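Local atomic coordinates of GXWXG domain-containing protein (PDB entry 4MVE), a protein that is of unknown function; its sequence combines a GXWXG and a DUF4334 family region within one mainly antiparallel beta fold. Residues A[39-53]-A[139-151]. Numbering follows the deposited sequence.
Sequences FMLGTWRGGIFDRGD and QPDILYFHLTRER
Arg149 lies over the Trp44 ring and reaches past it to the 3-10 turn just before strand 42-48. Its CB sits above the six-membered ring, 3.9 Å from the centroid, a CH-pi contact on the face opposite the one that CE of Met40 covers. With CG trans to the backbone N (chi1 -168°) the chain runs out over the indole, and the bend at chi3 brings NE and CZ above the far rim, Arg149 CZ standing 3.6 Å from Trp44 CZ2. NH1 and NH2 then close end-on upon a single acceptor, Phe39 O, with Arg149 NH2 at 2.9 Å; NH2 also hangs over the middle of the Phe39 ring in a cation-pi contact and donates to the carbonyl of Asp127. Water 1 links NH1 to Leu41 O. Alongside, strands 42-48 and 143-149 pair antiparallel within the antiparallel sheet, joining the GXWXG and DUF4334 family regions. Arg45 with Thr148 and Gly47 with His146 are the hydrogen-bonded pairs, the latter tied by His146 N to Gly47 O at 2.8 Å. Gly47, lacking a side chain, lets the imidazole lie flat on its backbone, His146 CE1 3.3 Å from Gly47 CA. The same ring turns its edge to the face of Phe49, planes 71° apart, while ND1 meets water 3, shared with Arg45 O and Thr148 OG1. NE2 is buried with no polar partner, and Ile14 of helix 5-16 touches both the Phe49 and the His146 side chains.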
ATOM      1  N   PHE A  39       7.488  10.172  -6.233  1.00 35.82           N
ATOM      2  CA  PHE A  39       7.772   9.944  -4.806  1.00 35.81           C
ATOM      3  C   PHE A  39       7.724   8.438  -4.473  1.00 36.82           C
ATOM      4  O   PHE A  39       8.396   7.986  -3.542  1.00 38.22           O
ATOM      5  CB  PHE A  39       6.729  10.695  -3.956  1.00 37.60           C
ATOM      6  CG  PHE A  39       6.823  10.519  -2.453  1.00 38.60           C
ATOM      7  CD1 PHE A  39       7.531  11.429  -1.673  1.00 42.51           C
ATOM      8  CD2 PHE A  39       6.123   9.499  -1.809  1.00 37.06           C
ATOM      9  CE1 PHE A  39       7.598  11.271  -0.279  1.00 43.52           C
ATOM     10  CE2 PHE A  39       6.181   9.356  -0.425  1.00 39.08           C
ATOM     11  CZ  PHE A  39       6.916  10.237   0.333  1.00 38.70           C
HETATM   12  N   MSE A  40       6.898   7.680  -5.211  1.00 29.09           N
HETATM   13  CA  MSE A  40       6.736   6.261  -4.993  1.00 27.63           C
HETATM   14  C   MSE A  40       7.849   5.416  -5.597  1.00 33.22           C
HETATM   15  O   MSE A  40       7.918   4.233  -5.259  1.00 32.87           O
HETATM   16  CB  MSE A  40       5.380   5.770  -5.554  1.00 28.22           C
HETATM   17  CG  MSE A  40       4.160   6.416  -4.903  1.00 31.82           C
HETATM   18 SE   MSE A  40       4.102   6.241  -2.963  0.96 35.25          SE
HETATM   19  CE  MSE A  40       4.389   4.232  -2.738  1.00 30.72           C
ATOM     20  N   LEU A  41       8.694   5.980  -6.511  1.00 31.81           N
ATOM     21  CA  LEU A  41       9.720   5.193  -7.190  1.00 33.37           C
ATOM     22  C   LEU A  41      10.729   4.555  -6.173  1.00 39.70           C
ATOM     23  O   LEU A  41      11.249   5.234  -5.290  1.00 40.04           O
ATOM     24  CB  LEU A  41      10.419   5.988  -8.304  1.00 35.56           C
ATOM     25  CG  LEU A  41       9.476   6.520  -9.438  1.00 41.11           C
ATOM     26  CD1 LEU A  41      10.241   7.287 -10.492  1.00 43.48           C
ATOM     27  CD2 LEU A  41       8.738   5.411 -10.115  1.00 44.35           C
ATOM     28  N   GLY A  42      10.881   3.237  -6.266  1.00 36.35           N
ATOM     29  CA  GLY A  42      11.750   2.457  -5.388  1.00 36.61           C
ATOM     30  C   GLY A  42      11.093   1.210  -4.841  1.00 38.07           C
ATOM     31  O   GLY A  42       9.951   0.888  -5.198  1.00 37.53           O
ATOM     32  N   THR A  43      11.811   0.501  -3.965  1.00 34.80           N
ATOM     33  CA  THR A  43      11.325  -0.715  -3.329  1.00 34.38           C
ATOM     34  C   THR A  43      10.810  -0.368  -1.941  1.00 37.97           C
ATOM     35  O   THR A  43      11.445   0.415  -1.213  1.00 37.65           O
ATOM     36  CB  THR A  43      12.418  -1.795  -3.322  1.00 39.55           C
ATOM     37  OG1 THR A  43      12.728  -2.087  -4.680  1.00 35.93           O
ATOM     38  CG2 THR A  43      11.974  -3.096  -2.632  1.00 34.73           C
ATOM     39  N   TRP A  44       9.647  -0.942  -1.587  1.00 34.80           N
ATOM     40  CA  TRP A  44       9.003  -0.712  -0.291  1.00 33.86           C
ATOM     41  C   TRP A  44       8.589  -2.016   0.384  1.00 38.00           C
ATOM     42  O   TRP A  44       8.116  -2.948  -0.288  1.00 37.85           O
ATOM     43  CB  TRP A  44       7.749   0.185  -0.429  1.00 30.63           C
ATOM     44  CG  TRP A  44       7.960   1.528  -1.058  1.00 30.86           C
ATOM     45  CD1 TRP A  44       8.245   1.777  -2.368  1.00 33.54           C
ATOM     46  CD2 TRP A  44       7.715   2.819  -0.446  1.00 30.00           C
ATOM     47  NE1 TRP A  44       8.238   3.137  -2.608  1.00 32.06           N
ATOM     48  CE2 TRP A  44       7.926   3.801  -1.445  1.00 33.28           C
ATOM     49  CE3 TRP A  44       7.279   3.233   0.831  1.00 30.30           C
ATOM     50  CZ2 TRP A  44       7.756   5.179  -1.197  1.00 31.15           C
ATOM     51  CZ3 TRP A  44       7.112   4.594   1.076  1.00 31.16           C
ATOM     52  CH2 TRP A  44       7.348   5.551   0.067  1.00 31.26           C
ATOM     53  N   ARG A  45       8.749  -2.061   1.718  1.00 33.76           N
ATOM     54  CA  ARG A  45       8.320  -3.163   2.596  1.00 33.35           C
ATOM     55  C   ARG A  45       6.871  -2.864   3.053  1.00 35.06           C
ATOM     56  O   ARG A  45       6.563  -1.742   3.496  1.00 32.99           O
ATOM     57  CB  ARG A  45       9.260  -3.333   3.805  1.00 32.27           C
ATOM     58  CG  ARG A  45       8.787  -4.459   4.745  1.00 46.52           C
ATOM     59  CD  ARG A  45       9.749  -4.765   5.896  1.00 53.64           C
ATOM     60  NE  ARG A  45       9.786  -3.715   6.922  1.00 60.42           N
ATOM     61  CZ  ARG A  45      10.790  -2.857   7.088  1.00 80.42           C
ATOM     62  NH1 ARG A  45      11.851  -2.902   6.292  1.00 69.38           N
ATOM     63  NH2 ARG A  45      10.743  -1.952   8.058  1.00 72.13           N
ATOM     64  N   GLY A  46       6.001  -3.852   2.895  1.00 31.03           N
ATOM     65  CA  GLY A  46       4.593  -3.695   3.223  1.00 30.32           C
ATOM     66  C   GLY A  46       4.161  -4.407   4.471  1.00 33.85           C
ATOM     67  O   GLY A  46       4.813  -5.353   4.909  1.00 35.17           O
ATOM     68  N   GLY A  47       3.083  -3.905   5.037  1.00 28.41           N
ATOM     69  CA  GLY A  47       2.428  -4.433   6.220  1.00 28.35           C
ATOM     70  C   GLY A  47       0.969  -4.058   6.161  1.00 33.66           C
ATOM     71  O   GLY A  47       0.569  -3.207   5.353  1.00 31.61           O
ATOM     72  N   ILE A  48       0.156  -4.717   6.972  1.00 33.26           N
ATOM     73  CA  ILE A  48      -1.288  -4.533   6.925  1.00 34.58           C
ATOM     74  C   ILE A  48      -1.823  -4.121   8.285  1.00 38.68           C
ATOM     75  O   ILE A  48      -1.394  -4.657   9.304  1.00 40.25           O
ATOM     76  CB  ILE A  48      -1.934  -5.868   6.436  1.00 38.41           C
ATOM     77  CG1 ILE A  48      -1.437  -6.254   5.039  1.00 37.64           C
ATOM     78  CG2 ILE A  48      -3.457  -5.792   6.445  1.00 42.87           C
ATOM     79  CD1 ILE A  48      -1.543  -7.747   4.734  1.00 45.20           C
ATOM     80  N   PHE A  49      -2.812  -3.235   8.295  1.00 33.02           N
ATOM     81  CA  PHE A  49      -3.399  -2.764   9.554  1.00 33.57           C
ATOM     82  C   PHE A  49      -4.396  -3.766  10.161  1.00 39.25           C
ATOM     83  O   PHE A  49      -4.474  -3.835  11.370  1.00 38.29           O
ATOM     84  CB  PHE A  49      -4.084  -1.401   9.369  1.00 34.88           C
ATOM     85  CG  PHE A  49      -3.098  -0.280   9.137  1.00 35.83           C
ATOM     86  CD1 PHE A  49      -2.346   0.243  10.199  1.00 36.98           C
ATOM     87  CD2 PHE A  49      -2.974   0.311   7.882  1.00 34.06           C
ATOM     88  CE1 PHE A  49      -1.454   1.303   9.989  1.00 36.60           C
ATOM     89  CE2 PHE A  49      -2.095   1.388   7.680  1.00 36.40           C
ATOM     90  CZ  PHE A  49      -1.343   1.877   8.736  1.00 34.30           C
ATOM     91  N   ASP A  50      -5.200  -4.473   9.335  1.00 37.43           N
ATOM     92  CA  ASP A  50      -6.156  -5.461   9.822  1.00 38.84           C
ATOM     93  C   ASP A  50      -5.837  -6.830   9.210  1.00 42.15           C
ATOM     94  O   ASP A  50      -6.192  -7.111   8.063  1.00 40.27           O
ATOM     95  CB  ASP A  50      -7.590  -5.010   9.505  1.00 42.77           C
ATOM     96  CG  ASP A  50      -8.690  -6.008   9.842  1.00 54.25           C
ATOM     97  OD1 ASP A  50      -8.471  -6.875  10.743  1.00 50.18           O
ATOM     98  OD2 ASP A  50      -9.773  -5.912   9.230  1.00 68.65           O
ATOM     99  N   ARG A  51      -5.194  -7.681  10.004  1.00 39.33           N
ATOM    100  CA  ARG A  51      -4.727  -8.990   9.583  1.00 40.60           C
ATOM    101  C   ARG A  51      -5.836 -10.077   9.599  1.00 48.06           C
ATOM    102  O   ARG A  51      -5.563 -11.205   9.178  1.00 49.22           O
ATOM    103  CB  ARG A  51      -3.499  -9.428  10.421  1.00 40.25           C
ATOM    104  CG  ARG A  51      -2.244  -8.686   9.938  1.00 54.51           C
ATOM    105  CD  ARG A  51      -0.942  -9.077  10.599  1.00 61.78           C
ATOM    106  NE  ARG A  51      -0.819  -8.609  11.984  1.00 74.41           N
ATOM    107  CZ  ARG A  51      -0.352  -7.418  12.363  1.00 82.22           C
ATOM    108  NH1 ARG A  51      -0.031  -6.500  11.456  1.00 49.44           N
ATOM    109  NH2 ARG A  51      -0.258  -7.116  13.650  1.00 78.12           N
ATOM    110  N   GLY A  52      -7.053  -9.721  10.029  1.00 43.89           N
ATOM    111  CA  GLY A  52      -8.186 -10.641  10.043  1.00 44.16           C
ATOM    112  C   GLY A  52      -8.965 -10.696   8.739  1.00 47.22           C
ATOM    113  O   GLY A  52      -9.844 -11.551   8.585  1.00 47.96           O
ATOM    114  N   ASP A  53      -8.655  -9.784   7.790  1.00 41.64           N
ATOM    115  CA  ASP A  53      -9.304  -9.697   6.481  1.00 41.57           C
ATOM    116  C   ASP A  53      -8.842 -10.881   5.571  1.00 43.85           C
ATOM    117  O   ASP A  53      -7.696 -11.328   5.664  1.00 42.93           O
ATOM    118  CB  ASP A  53      -9.004  -8.314   5.818  1.00 44.04           C
ATOM    119  CG  ASP A  53      -9.405  -8.207   4.338  1.00 56.34           C
ATOM    120  OD1 ASP A  53     -10.588  -8.508   4.010  1.00 55.58           O
ATOM    121  OD2 ASP A  53      -8.517  -7.915   3.498  1.00 61.42           O
ATOM    122  N   GLN A 139     -15.725  -4.628  -3.143  1.00 52.95           N
ATOM    123  CA  GLN A 139     -15.412  -4.518  -1.708  1.00 51.90           C
ATOM    124  C   GLN A 139     -16.292  -3.472  -1.066  1.00 58.06           C
ATOM    125  O   GLN A 139     -16.353  -2.340  -1.548  1.00 55.38           O
ATOM    126  CB  GLN A 139     -13.940  -4.212  -1.437  1.00 50.50           C
ATOM    127  CG  GLN A 139     -13.001  -5.408  -1.599  1.00 67.33           C
ATOM    128  CD  GLN A 139     -12.988  -6.381  -0.439  1.00 92.19           C
ATOM    129  OE1 GLN A 139     -13.695  -6.233   0.571  1.00 90.31           O
ATOM    130  NE2 GLN A 139     -12.159  -7.407  -0.565  1.00 83.49           N
ATOM    131  N   PRO A 140     -17.054  -3.849  -0.014  1.00 59.31           N
ATOM    132  CA  PRO A 140     -17.975  -2.874   0.591  1.00 60.22           C
ATOM    133  C   PRO A 140     -17.228  -1.677   1.145  1.00 59.34           C
ATOM    134  O   PRO A 140     -17.749  -0.562   1.079  1.00 60.12           O
ATOM    135  CB  PRO A 140     -18.690  -3.675   1.694  1.00 65.35           C
ATOM    136  CG  PRO A 140     -17.803  -4.837   1.970  1.00 69.49           C
ATOM    137  CD  PRO A 140     -17.097  -5.152   0.686  1.00 62.93           C
ATOM    138  N   ASP A 141     -15.982  -1.900   1.626  1.00 50.14           N
ATOM    139  CA  ASP A 141     -15.179  -0.850   2.234  1.00 45.58           C
ATOM    140  C   ASP A 141     -13.768  -0.781   1.676  1.00 42.94           C
ATOM    141  O   ASP A 141     -13.184  -1.801   1.302  1.00 40.35           O
ATOM    142  CB  ASP A 141     -15.080  -1.095   3.758  1.00 48.58           C
ATOM    143  CG  ASP A 141     -16.356  -1.602   4.417  1.00 64.98           C
ATOM    144  OD1 ASP A 141     -17.325  -0.818   4.504  1.00 67.82           O
ATOM    145  OD2 ASP A 141     -16.387  -2.798   4.825  1.00 66.30           O
ATOM    146  N   ILE A 142     -13.182   0.426   1.726  1.00 36.56           N
ATOM    147  CA  ILE A 142     -11.777   0.662   1.411  1.00 34.44           C
ATOM    148  C   ILE A 142     -10.936  -0.047   2.504  1.00 38.62           C
ATOM    149  O   ILE A 142     -11.274   0.091   3.664  1.00 37.65           O
ATOM    150  CB  ILE A 142     -11.503   2.205   1.396  1.00 35.89           C
ATOM    151  CG1 ILE A 142     -12.328   2.969   0.296  1.00 36.29           C
ATOM    152  CG2 ILE A 142      -9.985   2.536   1.392  1.00 33.18           C
ATOM    153  CD1 ILE A 142     -12.126   2.582  -1.170  1.00 38.03           C
ATOM    154  N   LEU A 143      -9.869  -0.784   2.154  1.00 35.68           N
ATOM    155  CA  LEU A 143      -9.032  -1.428   3.174  1.00 35.35           C
ATOM    156  C   LEU A 143      -7.608  -0.779   3.154  1.00 38.38           C
ATOM    157  O   LEU A 143      -7.147  -0.290   2.127  1.00 37.72           O
ATOM    158  CB  LEU A 143      -9.017  -2.969   3.009  1.00 36.21           C
ATOM    159  CG  LEU A 143     -10.438  -3.646   3.025  1.00 42.80           C
ATOM    160  CD1 LEU A 143     -10.388  -5.087   2.520  1.00 44.13           C
ATOM    161  CD2 LEU A 143     -11.102  -3.601   4.422  1.00 43.17           C
ATOM    162  N   TYR A 144      -6.949  -0.743   4.296  1.00 32.49           N
ATOM    163  CA  TYR A 144      -5.699  -0.021   4.414  1.00 30.46           C
ATOM    164  C   TYR A 144      -4.500  -0.903   4.648  1.00 32.84           C
ATOM    165  O   TYR A 144      -4.580  -1.884   5.373  1.00 33.65           O
ATOM    166  CB  TYR A 144      -5.810   1.020   5.561  1.00 30.05           C
ATOM    167  CG  TYR A 144      -6.903   2.030   5.292  1.00 29.26           C
ATOM    168  CD1 TYR A 144      -6.663   3.154   4.507  1.00 31.20           C
ATOM    169  CD2 TYR A 144      -8.191   1.836   5.777  1.00 30.78           C
ATOM    170  CE1 TYR A 144      -7.680   4.064   4.221  1.00 29.66           C
ATOM    171  CE2 TYR A 144      -9.224   2.710   5.456  1.00 31.89           C
ATOM    172  CZ  TYR A 144      -8.965   3.826   4.682  1.00 36.56           C
ATOM    173  OH  TYR A 144      -9.995   4.678   4.360  1.00 39.95           O
ATOM    174  N   PHE A 145      -3.367  -0.498   4.083  1.00 27.96           N
ATOM    175  CA  PHE A 145      -2.093  -1.168   4.297  1.00 27.56           C
ATOM    176  C   PHE A 145      -0.988  -0.098   4.396  1.00 30.97           C
ATOM    177  O   PHE A 145      -1.258   1.083   4.167  1.00 30.63           O
ATOM    178  CB  PHE A 145      -1.824  -2.227   3.192  1.00 27.98           C
ATOM    179  CG  PHE A 145      -1.613  -1.643   1.816  1.00 29.25           C
ATOM    180  CD1 PHE A 145      -2.698  -1.432   0.954  1.00 32.64           C
ATOM    181  CD2 PHE A 145      -0.333  -1.299   1.374  1.00 29.51           C
ATOM    182  CE1 PHE A 145      -2.509  -0.877  -0.319  1.00 32.62           C
ATOM    183  CE2 PHE A 145      -0.140  -0.728   0.113  1.00 33.06           C
ATOM    184  CZ  PHE A 145      -1.227  -0.533  -0.735  1.00 32.12           C
ATOM    185  N   HIS A 146       0.252  -0.492   4.721  1.00 27.26           N
ATOM    186  CA  HIS A 146       1.290   0.536   4.805  1.00 26.83           C
ATOM    187  C   HIS A 146       2.533   0.111   4.052  1.00 30.38           C
ATOM    188  O   HIS A 146       2.680  -1.061   3.763  1.00 30.81           O
ATOM    189  CB  HIS A 146       1.608   0.923   6.269  1.00 26.98           C
ATOM    190  CG  HIS A 146       1.834  -0.223   7.213  1.00 29.65           C
ATOM    191  ND1 HIS A 146       3.042  -0.904   7.252  1.00 31.93           N
ATOM    192  CD2 HIS A 146       1.004  -0.764   8.134  1.00 29.31           C
ATOM    193  CE1 HIS A 146       2.909  -1.818   8.196  1.00 29.69           C
ATOM    194  NE2 HIS A 146       1.708  -1.762   8.761  1.00 29.35           N
ATOM    195  N   LEU A 147       3.371   1.087   3.644  1.00 27.34           N
ATOM    196  CA  LEU A 147       4.637   0.863   2.960  1.00 26.21           C
ATOM    197  C   LEU A 147       5.713   1.709   3.593  1.00 32.69           C
ATOM    198  O   LEU A 147       5.490   2.892   3.856  1.00 33.78           O
ATOM    199  CB  LEU A 147       4.562   1.157   1.439  1.00 25.77           C
ATOM    200  CG  LEU A 147       3.538   0.382   0.582  1.00 27.90           C
ATOM    201  CD1 LEU A 147       3.394   1.032  -0.808  1.00 26.35           C
ATOM    202  CD2 LEU A 147       3.855  -1.143   0.520  1.00 26.73           C
ATOM    203  N   THR A 148       6.895   1.105   3.773  1.00 29.60           N
ATOM    204  CA  THR A 148       8.140   1.670   4.318  1.00 31.08           C
ATOM    205  C   THR A 148       9.214   1.548   3.242  1.00 35.42           C
ATOM    206  O   THR A 148       9.453   0.459   2.731  1.00 31.97           O
ATOM    207  CB  THR A 148       8.537   0.972   5.627  1.00 33.38           C
ATOM    208  OG1 THR A 148       7.418   1.091   6.507  1.00 34.12           O
ATOM    209  CG2 THR A 148       9.793   1.614   6.286  1.00 33.20           C
ATOM    210  N   ARG A 149       9.797   2.677   2.861  1.00 35.99           N
ATOM    211  CA  ARG A 149      10.793   2.757   1.801  1.00 39.24           C
ATOM    212  C   ARG A 149      12.106   2.078   2.211  1.00 46.76           C
ATOM    213  O   ARG A 149      12.612   2.324   3.305  1.00 48.11           O
ATOM    214  CB  ARG A 149      11.040   4.239   1.427  1.00 40.80           C
ATOM    215  CG  ARG A 149      11.850   4.448   0.148  1.00 46.53           C
ATOM    216  CD  ARG A 149      12.374   5.874  -0.018  1.00 49.26           C
ATOM    217  NE  ARG A 149      11.320   6.906   0.005  1.00 46.62           N
ATOM    218  CZ  ARG A 149      10.614   7.304  -1.050  1.00 52.41           C
ATOM    219  NH1 ARG A 149      10.801   6.739  -2.240  1.00 43.00           N
ATOM    220  NH2 ARG A 149       9.711   8.268  -0.923  1.00 34.87           N
ATOM    221  N   GLU A 150      12.633   1.202   1.334  1.00 46.17           N
ATOM    222  CA  GLU A 150      13.939   0.550   1.510  1.00 49.86           C
ATOM    223  C   GLU A 150      15.016   1.599   1.277  1.00 59.06           C
ATOM    224  O   GLU A 150      14.951   2.305   0.270  1.00 60.34           O
ATOM    225  CB  GLU A 150      14.120  -0.595   0.496  1.00 51.57           C
ATOM    226  CG  GLU A 150      13.785  -2.000   0.964  1.00 59.28           C
ATOM    227  CD  GLU A 150      14.275  -3.094   0.021  1.00 82.51           C
ATOM    228  OE1 GLU A 150      13.853  -4.259   0.202  1.00 82.89           O
ATOM    229  OE2 GLU A 150      15.063  -2.792  -0.909  1.00 68.74           O
ATOM    230  N   ARG A 151      15.984   1.721   2.192  1.00 59.55           N
ATOM    231  CA  ARG A 151      17.089   2.686   2.114  1.00 82.15           C
ATOM    232  C   ARG A 151      18.420   1.996   2.404  1.00115.90           C
ATOM    233  O   ARG A 151      19.126   1.602   1.477  1.00 82.26           O
ATOM    234  CB  ARG A 151      16.868   3.855   3.086  1.00 81.59           C
ATOM    235  CG  ARG A 151      15.835   4.869   2.602  1.00 89.50           C
ATOM    236  CD  ARG A 151      15.581   5.954   3.629  1.00100.02           C
ATOM    237  NE  ARG A 151      16.176   7.241   3.250  1.00112.15           N
ATOM    238  CZ  ARG A 151      16.367   8.260   4.086  1.00127.22           C
ATOM    239  NH1 ARG A 151      16.022   8.157   5.364  1.00111.72           N
ATOM    240  NH2 ARG A 151      16.921   9.386   3.654  1.00115.45           N
TER
HETATM  241  O   HOH W   1      13.183   4.888  -3.306  1.00 50.03           O
HETATM  242  O   HOH W   2      13.913   2.374  -2.460  1.00 40.58           O
HETATM  243  O   HOH W   3       5.481  -0.859   6.123  1.00 31.76           O
HETATM  244  O   HOH W   4      -6.022  -3.498   6.650  1.00 44.62           O